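Local coordinates for hypothetical protein (Staphylococcus aureus subsp. aureus, PDB 1QYI), which is of unknown function but is probably a phosphatase-like hydrolase of the haloacid dehalogenase (HAD) superfamily, at residues V11-R17 with Q210-R215. Residues are numbered along the deposited sequence; the frame is centred on the assembly and turned at random.
Sequences VFLSEER and QEIILR
Leu214 and Phe12 begin the pairing: Leu214 N bonds to Phe12 O at 3.1 Å. Next along, Ser14 N donates to Ile212 O (3.2 Å), so Leu13 and Ile213 form a non-hydrogen-bonded antiparallel pair, a single bridge between two loop segments.

The Ser14 hydroxyl, set between its own backbone N and carbonyl carbon (chi1 51°), is turned towards Ile212, where OG adds a weak second bond to the same Ile212 O at 3.4 Å. Ile212 points back across the gap, its CD1 lying 3.6 Å from Arg17 CB, while its CG1 packs against Glu16 CB. Leu214 drapes its side chain over the backbone of Leu13, CG 3.7 Å from Leu13 C, and reaches Ser14 CB with CD2. Leu13 itself turns away to meet Pro248, Phe249 and Leu252 on helix 242-252; its CD1 lies against the Glu211 chain, Leu13 CD1 to Glu211 CG 3.7 Å, the two crossing at about a right angle, while CD2 touches Ile213 CD1.

At the far end Arg17, bent at chi2 and chi3, folds its guanidinium edge-on to the Gln210 carbonyl. NH1 to Gln210 O is 3.1 Å and nearly straight (171°), the acceptor in the guanidinium plane and the donor in the carbonyl plane. NH2 is held by a salt bridge to Asp20 of its own helix, so two partners grip the guanidinium and probably limit its rotation.

The sequence DVDG just before Val11 matches the HAD nucleophile motif, and most of the long, helical insert between the segments is consistent with a cap domain. The polar join between its outgoing and returning connections rests largely on main chain, since even Arg17 uses a backbone carbonyl; side-chain identity enters chiefly through Arg17 and the packing of Ile212 and Leu214 against the backbone and aliphatic carbons of 11-17.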
loop_
_atom_site.group_PDB
_atom_site.type_symbol
_atom_site.label_atom_id
_atom_site.label_comp_id
_atom_site.label_asym_id
_atom_site.label_seq_id
_atom_site.Cartn_x
_atom_site.Cartn_y
_atom_site.Cartn_z
ATOM N N VAL A 11 -12.592 -1.553 4.129
ATOM C CA VAL A 11 -13.940 -2.115 4.036
ATOM C C VAL A 11 -13.952 -3.636 4.173
ATOM O O VAL A 11 -14.546 -4.191 5.099
ATOM C CB VAL A 11 -14.600 -1.773 2.673
ATOM C CG1 VAL A 11 -15.939 -2.479 2.554
ATOM C CG2 VAL A 11 -14.773 -0.275 2.531
ATOM N N PHE A 12 -13.305 -4.294 3.215
ATOM C CA PHE A 12 -13.219 -5.750 3.161
ATOM C C PHE A 12 -11.874 -6.231 3.691
ATOM O O PHE A 12 -11.798 -7.218 4.429
ATOM C CB PHE A 12 -13.377 -6.219 1.714
ATOM C CG PHE A 12 -14.776 -6.064 1.161
ATOM C CD1 PHE A 12 -15.778 -6.988 1.482
ATOM C CD2 PHE A 12 -15.083 -5.021 0.286
ATOM C CE1 PHE A 12 -17.064 -6.882 0.936
ATOM C CE2 PHE A 12 -16.363 -4.907 -0.265
ATOM C CZ PHE A 12 -17.362 -5.844 0.060
ATOM N N LEU A 13 -10.809 -5.537 3.298
ATOM C CA LEU A 13 -9.453 -5.894 3.713
ATOM C C LEU A 13 -8.739 -4.695 4.331
ATOM O O LEU A 13 -9.157 -3.558 4.143
ATOM C CB LEU A 13 -8.657 -6.366 2.501
ATOM C CG LEU A 13 -9.290 -7.355 1.516
ATOM C CD1 LEU A 13 -8.337 -7.520 0.344
ATOM C CD2 LEU A 13 -9.572 -8.709 2.180
ATOM N N SER A 14 -7.667 -4.943 5.071
ATOM C CA SER A 14 -6.925 -3.841 5.658
ATOM C C SER A 14 -5.581 -3.751 4.959
ATOM O O SER A 14 -5.266 -4.593 4.121
ATOM C CB SER A 14 -6.744 -4.036 7.163
ATOM O OG SER A 14 -6.215 -5.312 7.462
ATOM N N GLU A 15 -4.801 -2.726 5.287
ATOM C CA GLU A 15 -3.492 -2.524 4.666
ATOM C C GLU A 15 -2.330 -3.027 5.511
ATOM O O GLU A 15 -1.176 -2.922 5.100
ATOM C CB GLU A 15 -3.276 -1.040 4.380
ATOM C CG GLU A 15 -4.163 -0.458 3.299
ATOM C CD GLU A 15 -3.982 1.044 3.160
ATOM O OE1 GLU A 15 -4.210 1.761 4.160
ATOM O OE2 GLU A 15 -3.618 1.509 2.057
ATOM N N GLU A 16 -2.646 -3.569 6.687
ATOM C CA GLU A 16 -1.643 -4.073 7.628
ATOM C C GLU A 16 -0.539 -4.925 7.011
ATOM O O GLU A 16 0.646 -4.708 7.277
ATOM C CB GLU A 16 -2.327 -4.886 8.734
ATOM C CG GLU A 16 -3.147 -4.047 9.706
ATOM C CD GLU A 16 -2.298 -3.020 10.438
ATOM O OE1 GLU A 16 -1.297 -3.407 11.083
ATOM O OE2 GLU A 16 -2.638 -1.824 10.376
ATOM N N ARG A 17 -0.933 -5.904 6.198
ATOM C CA ARG A 17 0.014 -6.802 5.558
ATOM C C ARG A 17 1.073 -6.013 4.789
ATOM O O ARG A 17 2.218 -6.446 4.690
ATOM C CB ARG A 17 -0.720 -7.750 4.608
ATOM C CG ARG A 17 -0.160 -9.163 4.570
ATOM C CD ARG A 17 -0.777 -10.055 5.647
ATOM N NE ARG A 17 0.122 -10.295 6.776
ATOM C CZ ARG A 17 0.075 -11.379 7.556
ATOM N NH1 ARG A 17 -0.821 -12.329 7.336
ATOM N NH2 ARG A 17 0.930 -11.522 8.558
ATOM N N GLN A 210 -2.625 -14.147 1.975
ATOM C CA GLN A 210 -2.886 -14.190 3.410
ATOM C C GLN A 210 -3.210 -12.788 3.877
ATOM O O GLN A 210 -2.710 -12.325 4.904
ATOM C CB GLN A 210 -1.670 -14.709 4.177
ATOM C CG GLN A 210 -0.972 -15.860 3.483
ATOM C CD GLN A 210 0.038 -16.544 4.365
ATOM O OE1 GLN A 210 0.845 -17.337 3.890
ATOM N NE2 GLN A 210 -0.011 -16.257 5.662
ATOM N N GLU A 211 -4.051 -12.114 3.103
ATOM C CA GLU A 211 -4.458 -10.748 3.392
ATOM C C GLU A 211 -5.301 -10.706 4.678
ATOM O O GLU A 211 -6.067 -11.626 4.979
ATOM C CB GLU A 211 -5.243 -10.205 2.188
ATOM C CG GLU A 211 -5.239 -8.689 2.028
ATOM C CD GLU A 211 -3.962 -8.137 1.380
ATOM O OE1 GLU A 211 -3.595 -8.578 0.274
ATOM O OE2 GLU A 211 -3.327 -7.244 1.971
ATOM N N ILE A 212 -5.124 -9.632 5.441
ATOM C CA ILE A 212 -5.836 -9.412 6.698
ATOM C C ILE A 212 -7.309 -9.051 6.441
ATOM O O ILE A 212 -7.620 -8.009 5.867
ATOM C CB ILE A 212 -5.169 -8.282 7.521
ATOM C CG1 ILE A 212 -3.940 -7.734 6.793
ATOM C CG2 ILE A 212 -4.702 -8.829 8.851
ATOM C CD1 ILE A 212 -4.199 -7.091 5.408
ATOM N N ILE A 213 -8.212 -9.917 6.881
ATOM C CA ILE A 213 -9.625 -9.684 6.673
ATOM C C ILE A 213 -10.175 -8.740 7.739
ATOM O O ILE A 213 -9.734 -8.766 8.891
ATOM C CB ILE A 213 -10.424 -11.005 6.736
ATOM C CG1 ILE A 213 -9.583 -12.183 6.223
ATOM C CG2 ILE A 213 -11.721 -10.847 5.963
ATOM C CD1 ILE A 213 -9.216 -12.131 4.749
ATOM N N LEU A 214 -11.139 -7.908 7.356
ATOM C CA LEU A 214 -11.739 -6.980 8.305
ATOM C C LEU A 214 -13.005 -7.612 8.880
ATOM O O LEU A 214 -13.300 -7.460 10.066
ATOM C CB LEU A 214 -12.054 -5.643 7.627
ATOM C CG LEU A 214 -10.889 -4.694 7.302
ATOM C CD1 LEU A 214 -11.373 -3.669 6.294
ATOM C CD2 LEU A 214 -10.363 -4.001 8.560
ATOM N N ARG A 215 -13.733 -8.337 8.037
ATOM C CA ARG A 215 -14.953 -9.018 8.452
ATOM C C ARG A 215 -14.972 -10.468 7.947
ATOM O O ARG A 215 -14.644 -10.729 6.789
ATOM C CB ARG A 215 -16.174 -8.272 7.915
ATOM C CG ARG A 215 -16.498 -7.003 8.668
ATOM C CD ARG A 215 -17.869 -7.099 9.304
ATOM N NE ARG A 215 -17.850 -7.734 10.613
ATOM C CZ ARG A 215 -18.911 -8.311 11.161
ATOM N NH1 ARG A 215 -20.060 -8.337 10.505
ATOM N NH2 ARG A 215 -18.829 -8.849 12.369
#